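Local coordinates for protein uronate isomerase (Caulobacter crescentus, PDB 2Q01) that interconverts D-glucuronate and D-fructuronate, and likewise D-galacturonate and D-tagaturonate, as an isomerase of the metallo-dependent hydrolase superfamily, at residues B[71-76]-B[104-109]; B[67-72]-B[117-122]; B[98-103]-B[131-136]. One frame throughout, in Å; residues are numbered along the deposited sequence.

Contact 1 of 3, residues B[71-76]-B[104-109]; sequences RMLYSQ and ASHFYL. With K (potassium ion), chain D.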
# COMPACT_ATOMS: atom_id res chain seq x y z
N ARG B 71 14.43 -11.50 -17.81
CA ARG B 71 13.57 -11.93 -16.72
C ARG B 71 12.25 -12.50 -17.24
O ARG B 71 11.95 -13.68 -17.05
CB ARG B 71 13.29 -10.77 -15.76
CG ARG B 71 14.22 -10.72 -14.56
CD ARG B 71 13.89 -9.54 -13.66
NE ARG B 71 12.49 -9.56 -13.23
CZ ARG B 71 12.08 -10.03 -12.05
NH1 ARG B 71 10.79 -10.00 -11.74
NH2 ARG B 71 12.96 -10.52 -11.19
N MET B 72 11.47 -11.66 -17.91
CA MET B 72 10.18 -12.06 -18.47
C MET B 72 10.28 -13.33 -19.29
O MET B 72 9.45 -14.22 -19.17
CB MET B 72 9.58 -10.97 -19.36
CG MET B 72 8.55 -10.05 -18.73
SD MET B 72 7.00 -10.74 -18.10
CE MET B 72 6.74 -12.18 -19.10
N LEU B 73 11.29 -13.39 -20.15
CA LEU B 73 11.47 -14.55 -21.00
C LEU B 73 11.83 -15.78 -20.17
O LEU B 73 11.19 -16.82 -20.31
CB LEU B 73 12.47 -14.28 -22.13
CG LEU B 73 11.84 -13.60 -23.36
CD1 LEU B 73 12.05 -12.10 -23.34
CD2 LEU B 73 12.42 -14.16 -24.64
N TYR B 74 12.80 -15.63 -19.25
CA TYR B 74 13.16 -16.71 -18.32
C TYR B 74 11.97 -17.16 -17.49
O TYR B 74 11.82 -18.35 -17.18
CB TYR B 74 14.30 -16.29 -17.39
CG TYR B 74 14.79 -17.40 -16.48
CD1 TYR B 74 15.51 -18.47 -16.98
CD2 TYR B 74 14.53 -17.36 -15.11
CE1 TYR B 74 15.97 -19.48 -16.15
CE2 TYR B 74 14.99 -18.37 -14.27
CZ TYR B 74 15.71 -19.42 -14.80
OH TYR B 74 16.16 -20.42 -13.97
N SER B 75 11.12 -16.20 -17.16
CA SER B 75 9.90 -16.45 -16.42
C SER B 75 8.88 -17.28 -17.19
O SER B 75 7.93 -17.80 -16.59
CB SER B 75 9.27 -15.13 -15.98
OG SER B 75 8.32 -14.65 -16.93
N GLN B 76 9.06 -17.40 -18.50
CA GLN B 76 8.08 -18.07 -19.35
C GLN B 76 8.62 -19.34 -20.01
O GLN B 76 7.96 -19.92 -20.88
CB GLN B 76 7.51 -17.08 -20.37
CG GLN B 76 6.51 -16.10 -19.78
CD GLN B 76 5.09 -16.67 -19.71
OE1 GLN B 76 4.65 -17.38 -20.61
NE2 GLN B 76 4.39 -16.35 -18.64
N ALA B 104 11.89 -11.64 -30.24
CA ALA B 104 10.87 -11.10 -31.13
C ALA B 104 9.58 -11.91 -31.06
O ALA B 104 8.49 -11.34 -30.98
CB ALA B 104 11.38 -11.06 -32.55
N SER B 105 9.73 -13.24 -31.06
CA SER B 105 8.60 -14.18 -30.96
C SER B 105 7.92 -14.17 -29.59
O SER B 105 6.83 -14.72 -29.43
CB SER B 105 9.05 -15.60 -31.29
OG SER B 105 9.61 -15.66 -32.59
N HIS B 106 8.57 -13.53 -28.62
CA HIS B 106 8.06 -13.42 -27.26
C HIS B 106 7.88 -11.97 -26.82
O HIS B 106 7.70 -11.70 -25.63
CB HIS B 106 8.98 -14.17 -26.29
CG HIS B 106 8.89 -15.66 -26.41
ND1 HIS B 106 9.88 -16.42 -27.00
CD2 HIS B 106 7.93 -16.53 -26.02
CE1 HIS B 106 9.53 -17.69 -26.96
NE2 HIS B 106 8.35 -17.78 -26.37
N PHE B 107 7.93 -11.04 -27.77
CA PHE B 107 7.81 -9.61 -27.48
C PHE B 107 6.41 -9.23 -26.96
O PHE B 107 6.27 -8.25 -26.25
CB PHE B 107 8.20 -8.78 -28.72
CG PHE B 107 8.26 -7.30 -28.48
CD1 PHE B 107 8.96 -6.77 -27.39
CD2 PHE B 107 7.62 -6.41 -29.35
CE1 PHE B 107 9.01 -5.39 -27.17
CE2 PHE B 107 7.66 -5.04 -29.14
CZ PHE B 107 8.36 -4.53 -28.04
N TYR B 108 5.41 -10.05 -27.29
CA TYR B 108 4.03 -9.90 -26.79
C TYR B 108 3.91 -9.96 -25.25
O TYR B 108 2.98 -9.42 -24.67
CB TYR B 108 3.11 -10.96 -27.43
CG TYR B 108 3.33 -12.37 -26.93
CD1 TYR B 108 4.35 -13.16 -27.45
CD2 TYR B 108 2.52 -12.92 -25.94
CE1 TYR B 108 4.56 -14.46 -27.00
CE2 TYR B 108 2.72 -14.22 -25.48
CZ TYR B 108 3.75 -14.98 -26.01
OH TYR B 108 3.98 -16.26 -25.58
N LEU B 109 4.88 -10.61 -24.61
CA LEU B 109 4.88 -10.74 -23.16
C LEU B 109 4.90 -9.37 -22.47
O LEU B 109 4.35 -9.20 -21.38
CB LEU B 109 6.07 -11.57 -22.69
CG LEU B 109 5.78 -13.04 -22.37
CD1 LEU B 109 4.57 -13.53 -23.14
CD2 LEU B 109 7.00 -13.90 -22.66
K K D . 6.23 -17.25 -14.20
O HOH W 1 5.15 -19.13 -15.69
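His106 meets Leu73 just past the end of helix 96-105, its CB lying 3.8 Å from Leu73 CD2. With CG anti to the carbonyl carbon (chi1 -72°), the histidine puts its methylene against the leucine, and the ring nitrogen ND1 passes Leu73 CD2 at 4.1 Å while giving its hydrogen bond to the carbonyl of Val102, one helical turn back. The chain then makes a short 3-10 turn, closed by the bond from Leu109 N to His106 O, which brings Leu109 round to face helix 67-74. Two side chains meet it there. Met72, bent at chi2 and chi3, folds its CE methyl to 3.5 Å from Leu109 CG, and the aliphatic part of Gln76 crosses the leucine obliquely, its CG 3.7 Å from the methyl Leu109 CD2. Shortening Leu109 to an alanine would probably leave the Gln76 methylenes without their partner and the methionine methyl with only CB to rest on, opening a gap beside residues 72-76. Polar bonds lie at Ser75: OG donates to Met72 O at 2.5 Å, and Ser75 O binds the potassium ion at 3.0 Å, alongside a water. Ala375, Tyr378, Leu381 and Asn411 of the second subunit complete the metal site, and Asn411 also takes part in holding the amide of Gln76. No hydrogen bond joins the two segments, so their meeting rests on apolar contact of side-chain carbons, whereas the potassium site and the amide bond of Gln76 link this edge to the second subunit.

Contact 2 of 3, residues B[67-72]-B[117-122]; sequences HYLFRM and VWLNHV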
# COMPACT_ATOMS: atom_id res chain seq x y z
N HIS B 67 18.44 -6.99 -17.98
CA HIS B 67 17.79 -7.97 -17.11
C HIS B 67 16.27 -7.82 -17.03
O HIS B 67 15.58 -8.80 -16.76
CB HIS B 67 18.44 -8.04 -15.72
CG HIS B 67 18.46 -6.74 -14.97
ND1 HIS B 67 17.41 -6.34 -14.16
CD2 HIS B 67 19.39 -5.77 -14.89
CE1 HIS B 67 17.70 -5.16 -13.63
NE2 HIS B 67 18.90 -4.79 -14.06
N TYR B 68 15.76 -6.61 -17.28
CA TYR B 68 14.31 -6.37 -17.39
C TYR B 68 13.68 -7.23 -18.48
O TYR B 68 12.54 -7.70 -18.34
CB TYR B 68 14.02 -4.90 -17.72
CG TYR B 68 14.17 -3.93 -16.58
CD1 TYR B 68 15.42 -3.38 -16.25
CD2 TYR B 68 13.06 -3.52 -15.84
CE1 TYR B 68 15.56 -2.48 -15.21
CE2 TYR B 68 13.19 -2.61 -14.79
CZ TYR B 68 14.44 -2.10 -14.48
OH TYR B 68 14.58 -1.20 -13.44
N LEU B 69 14.42 -7.42 -19.57
CA LEU B 69 13.94 -8.18 -20.71
C LEU B 69 14.04 -9.69 -20.52
O LEU B 69 13.03 -10.38 -20.66
CB LEU B 69 14.65 -7.75 -22.01
CG LEU B 69 14.40 -6.31 -22.48
CD1 LEU B 69 15.00 -6.11 -23.86
CD2 LEU B 69 12.92 -5.92 -22.48
N PHE B 70 15.23 -10.20 -20.20
CA PHE B 70 15.37 -11.65 -20.07
C PHE B 70 14.68 -12.29 -18.85
O PHE B 70 14.38 -13.47 -18.88
CB PHE B 70 16.80 -12.18 -20.33
CG PHE B 70 17.86 -11.68 -19.37
CD1 PHE B 70 18.86 -10.82 -19.82
CD2 PHE B 70 17.92 -12.14 -18.05
CE1 PHE B 70 19.87 -10.38 -18.96
CE2 PHE B 70 18.93 -11.70 -17.18
CZ PHE B 70 19.90 -10.83 -17.64
N ARG B 71 14.43 -11.50 -17.81
CA ARG B 71 13.57 -11.93 -16.72
C ARG B 71 12.25 -12.50 -17.24
O ARG B 71 11.95 -13.68 -17.05
CB ARG B 71 13.29 -10.77 -15.76
CG ARG B 71 14.22 -10.72 -14.56
CD ARG B 71 13.89 -9.54 -13.66
NE ARG B 71 12.49 -9.56 -13.23
CZ ARG B 71 12.08 -10.03 -12.05
NH1 ARG B 71 10.79 -10.00 -11.74
NH2 ARG B 71 12.96 -10.52 -11.19
N MET B 72 11.47 -11.66 -17.91
CA MET B 72 10.18 -12.06 -18.47
C MET B 72 10.28 -13.33 -19.29
O MET B 72 9.45 -14.22 -19.17
CB MET B 72 9.58 -10.97 -19.36
CG MET B 72 8.55 -10.05 -18.73
SD MET B 72 7.00 -10.74 -18.10
CE MET B 72 6.74 -12.18 -19.10
N VAL B 117 6.86 0.61 -23.56
CA VAL B 117 7.02 2.04 -23.80
C VAL B 117 8.47 2.40 -24.18
O VAL B 117 8.68 3.11 -25.16
CB VAL B 117 6.53 2.88 -22.58
CG1 VAL B 117 6.78 4.36 -22.80
CG2 VAL B 117 5.04 2.65 -22.32
N TRP B 118 9.45 1.88 -23.44
CA TRP B 118 10.86 2.24 -23.66
C TRP B 118 11.42 1.70 -24.97
O TRP B 118 12.08 2.43 -25.70
CB TRP B 118 11.77 1.78 -22.52
CG TRP B 118 11.41 2.29 -21.16
CD1 TRP B 118 10.94 3.54 -20.84
CD2 TRP B 118 11.52 1.58 -19.92
NE1 TRP B 118 10.73 3.64 -19.48
CE2 TRP B 118 11.08 2.45 -18.89
CE3 TRP B 118 11.93 0.28 -19.58
CZ2 TRP B 118 11.05 2.06 -17.55
CZ3 TRP B 118 11.90 -0.10 -18.25
CH2 TRP B 118 11.46 0.79 -17.24
N LEU B 119 11.15 0.43 -25.27
CA LEU B 119 11.66 -0.21 -26.48
C LEU B 119 11.01 0.31 -27.75
O LEU B 119 11.69 0.46 -28.76
CB LEU B 119 11.51 -1.73 -26.42
CG LEU B 119 12.57 -2.53 -25.67
CD1 LEU B 119 12.14 -3.98 -25.63
CD2 LEU B 119 13.93 -2.40 -26.33
N ASN B 120 9.71 0.60 -27.69
CA ASN B 120 9.03 1.20 -28.84
C ASN B 120 9.43 2.65 -29.09
O ASN B 120 9.36 3.12 -30.22
CB ASN B 120 7.50 1.05 -28.75
CG ASN B 120 7.03 -0.38 -29.01
OD1 ASN B 120 7.57 -1.08 -29.88
ND2 ASN B 120 6.02 -0.81 -28.28
N HIS B 121 9.85 3.35 -28.03
CA HIS B 121 10.49 4.66 -28.16
C HIS B 121 11.81 4.50 -28.90
O HIS B 121 12.09 5.26 -29.82
CB HIS B 121 10.69 5.29 -26.77
CG HIS B 121 11.25 6.68 -26.80
ND1 HIS B 121 10.56 7.76 -26.28
CD2 HIS B 121 12.43 7.17 -27.23
CE1 HIS B 121 11.29 8.85 -26.42
NE2 HIS B 121 12.43 8.52 -26.99
N VAL B 122 12.61 3.51 -28.51
CA VAL B 122 13.90 3.25 -29.16
C VAL B 122 13.72 2.86 -30.63
O VAL B 122 14.42 3.37 -31.50
CB VAL B 122 14.72 2.16 -28.40
CG1 VAL B 122 16.02 1.84 -29.12
CG2 VAL B 122 15.03 2.62 -26.99
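Trp118 turns the edge of its indole toward the face of Tyr68, a T-shaped (edge-to-face) pair that ties helix 114-126 to helix 67-74. Both helices belong to the helical region inserted between the parallel strands 37-39 and 165-169, in a protein of the TIM-barrel clan. The planes stand at 88°, and the centroids of the tyrosine ring and the six-membered ring of the indole are 5.9 Å apart. At the nearest point Trp118 CZ3 comes to 4.3 Å from Tyr68 CD2, so the pair touches at one side of the phenol, near the main chain, and leaves its hydroxyl to a different partner: OH is hydrogen-bonded to the carbonyl of Trp388. Arg428, from helix 425-445, makes cation-pi contacts with both aromatic rings, which probably adds an electrostatic component to an otherwise apolar meeting.

One residue further along each helix, Leu69 and Leu119 reach toward each other. In both, CG is anti to the carbonyl carbon (chi1 -65° and -82°), and the branches span the distance between backbones that remain well separated, with Leu69 CA and Leu119 CA 10.1 Å apart. Phe103 of helix 96-105 touches both leucines, so a third helix takes part in the same buried cluster. No hydrogen bond crosses between the segments. The leucine pair meets tip to tip, a single methyl of Leu119 facing the fork of its partner: CD1 lies 3.8 Å from Leu69 CD2 and 4.0 Å from Leu69 CD1.

Contact 3 of 3, residues B[98-103]-B[131-136]; sequences EAWRVF and EFLEAS
Leu133 is the centre of this contact, with far more of its surface buried here than any other residue of the two segments, and it works through one methyl group. Its side chain leaves an irregular loop toward helix 96-105, and CD1 rests against two neighbouring aromatic residues of that helix. It lies 4.0 Å from Trp100 CZ2, on the benzo part of the indole, and 3.9 Å from Phe103 CE2. Both aromatic side chains have CG anti to the backbone N (chi1 -175° and 168°), which carries their far ends across to the loop although their first bonds do not aim at it. They also pack on each other one turn apart, Phe103 CD2 sitting 4.1 Å above the indole plane of Trp100, toward its rim. The leucine runs obliquely to the tryptophan and at about a right angle to the phenylalanine.

Farther out on the helix, Arg101 NH2 pairs with Glu98 OE1 at 2.9 Å; the oxygen is well out of the guanidinium plane, so charge alone draws the two together. Arg101 NE has a second acidic partner, Asp139, at the start of helix 138-149. Tyr141 of that helix touches both Trp100 and Leu133. The result is a loop packed on a helix through a leucine set against an aromatic pair, within the helical region that precedes strand 165-169 in this TIM-barrel-clan enzyme.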
# COMPACT_ATOMS: atom_id res chain seq x y z
N GLU B 98 19.46 -15.67 -33.93
CA GLU B 98 18.51 -16.61 -33.33
C GLU B 98 18.07 -16.18 -31.93
O GLU B 98 16.92 -16.40 -31.55
CB GLU B 98 19.07 -18.03 -33.30
CG GLU B 98 18.97 -18.78 -34.63
CD GLU B 98 17.53 -18.96 -35.14
OE1 GLU B 98 17.33 -18.89 -36.36
OE2 GLU B 98 16.61 -19.18 -34.32
N ALA B 99 18.98 -15.57 -31.18
CA ALA B 99 18.65 -14.98 -29.88
C ALA B 99 17.60 -13.89 -30.02
O ALA B 99 16.61 -13.87 -29.28
CB ALA B 99 19.91 -14.44 -29.20
N TRP B 100 17.81 -13.01 -31.00
CA TRP B 100 16.87 -11.95 -31.35
C TRP B 100 15.53 -12.49 -31.85
O TRP B 100 14.48 -11.91 -31.56
CB TRP B 100 17.47 -11.03 -32.41
CG TRP B 100 16.60 -9.86 -32.72
CD1 TRP B 100 15.73 -9.73 -33.77
CD2 TRP B 100 16.48 -8.65 -31.95
NE1 TRP B 100 15.08 -8.52 -33.71
CE2 TRP B 100 15.52 -7.84 -32.60
CE3 TRP B 100 17.09 -8.19 -30.78
CZ2 TRP B 100 15.16 -6.58 -32.11
CZ3 TRP B 100 16.73 -6.93 -30.30
CH2 TRP B 100 15.78 -6.14 -30.97
N ARG B 101 15.57 -13.60 -32.58
CA ARG B 101 14.37 -14.27 -33.08
C ARG B 101 13.46 -14.76 -31.95
O ARG B 101 12.24 -14.67 -32.06
CB ARG B 101 14.77 -15.46 -33.96
CG ARG B 101 13.82 -15.77 -35.11
CD ARG B 101 14.23 -15.01 -36.36
NE ARG B 101 15.60 -15.32 -36.77
CZ ARG B 101 15.94 -16.28 -37.62
NH1 ARG B 101 15.01 -17.04 -38.18
NH2 ARG B 101 17.21 -16.48 -37.93
N VAL B 102 14.06 -15.28 -30.88
CA VAL B 102 13.33 -15.79 -29.71
C VAL B 102 12.67 -14.63 -28.95
O VAL B 102 11.51 -14.73 -28.55
CB VAL B 102 14.24 -16.63 -28.77
CG1 VAL B 102 13.48 -17.07 -27.51
CG2 VAL B 102 14.77 -17.85 -29.49
N PHE B 103 13.42 -13.54 -28.78
CA PHE B 103 12.90 -12.33 -28.15
C PHE B 103 11.72 -11.74 -28.93
O PHE B 103 10.70 -11.38 -28.34
CB PHE B 103 14.00 -11.28 -28.00
CG PHE B 103 13.48 -9.92 -27.63
CD1 PHE B 103 12.93 -9.69 -26.37
CD2 PHE B 103 13.54 -8.87 -28.54
CE1 PHE B 103 12.44 -8.44 -26.03
CE2 PHE B 103 13.06 -7.61 -28.20
CZ PHE B 103 12.51 -7.40 -26.94
N GLU B 131 7.14 -0.53 -38.57
CA GLU B 131 6.33 -1.72 -38.28
C GLU B 131 6.63 -2.25 -36.88
O GLU B 131 7.74 -2.11 -36.38
CB GLU B 131 6.58 -2.80 -39.32
CG GLU B 131 6.17 -2.43 -40.74
CD GLU B 131 7.02 -3.11 -41.81
OE1 GLU B 131 7.53 -4.23 -41.56
OE2 GLU B 131 7.18 -2.52 -42.90
N PHE B 132 5.62 -2.86 -36.26
CA PHE B 132 5.74 -3.42 -34.91
C PHE B 132 6.50 -4.74 -34.95
O PHE B 132 6.32 -5.54 -35.88
CB PHE B 132 4.34 -3.65 -34.33
CG PHE B 132 4.31 -3.68 -32.83
CD1 PHE B 132 4.10 -2.52 -32.10
CD2 PHE B 132 4.45 -4.89 -32.14
CE1 PHE B 132 4.06 -2.54 -30.71
CE2 PHE B 132 4.41 -4.92 -30.75
CZ PHE B 132 4.21 -3.75 -30.03
N LEU B 133 7.33 -4.95 -33.94
CA LEU B 133 8.14 -6.16 -33.83
C LEU B 133 7.28 -7.40 -33.68
O LEU B 133 6.41 -7.47 -32.81
CB LEU B 133 9.11 -6.05 -32.65
CG LEU B 133 10.54 -6.52 -32.89
CD1 LEU B 133 11.22 -6.88 -31.58
CD2 LEU B 133 10.55 -7.71 -33.85
N GLU B 134 7.52 -8.37 -34.55
CA GLU B 134 6.87 -9.68 -34.48
C GLU B 134 7.86 -10.77 -34.85
O GLU B 134 9.04 -10.50 -35.07
CB GLU B 134 5.66 -9.72 -35.42
CG GLU B 134 4.41 -9.02 -34.88
CD GLU B 134 3.34 -8.80 -35.94
OE1 GLU B 134 2.36 -8.09 -35.64
OE2 GLU B 134 3.49 -9.33 -37.06
N ALA B 135 7.38 -12.01 -34.91
CA ALA B 135 8.19 -13.15 -35.35
C ALA B 135 8.60 -13.04 -36.83
O ALA B 135 9.75 -13.30 -37.18
CB ALA B 135 7.46 -14.46 -35.09
N SER B 136 7.66 -12.62 -37.67
CA SER B 136 7.90 -12.46 -39.11
C SER B 136 8.68 -11.19 -39.46
O SER B 136 9.16 -11.03 -40.59
CB SER B 136 6.57 -12.47 -39.86
OG SER B 136 5.70 -11.47 -39.35

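All three contacts are buried and lie in the helical region between strands 37-39 and 165-169, with contact 2 nearest the centre of the chain. Contacts 1 and 2 share helix 67-74, while contacts 1 and 3 both use helix 96-105. Phe103 bridges contacts 2 and 3, and Phe107 packs on Leu119 and Leu133, so Phe107, on segment 104-109, joins the apolar packing of contacts 2 and 3. Their chemistry follows their place: contact 1 borders the potassium site shared with the second subunit, contact 2 is aromatic and aliphatic with an arginine beside its rings, and contact 3 has charged residues at its outer side.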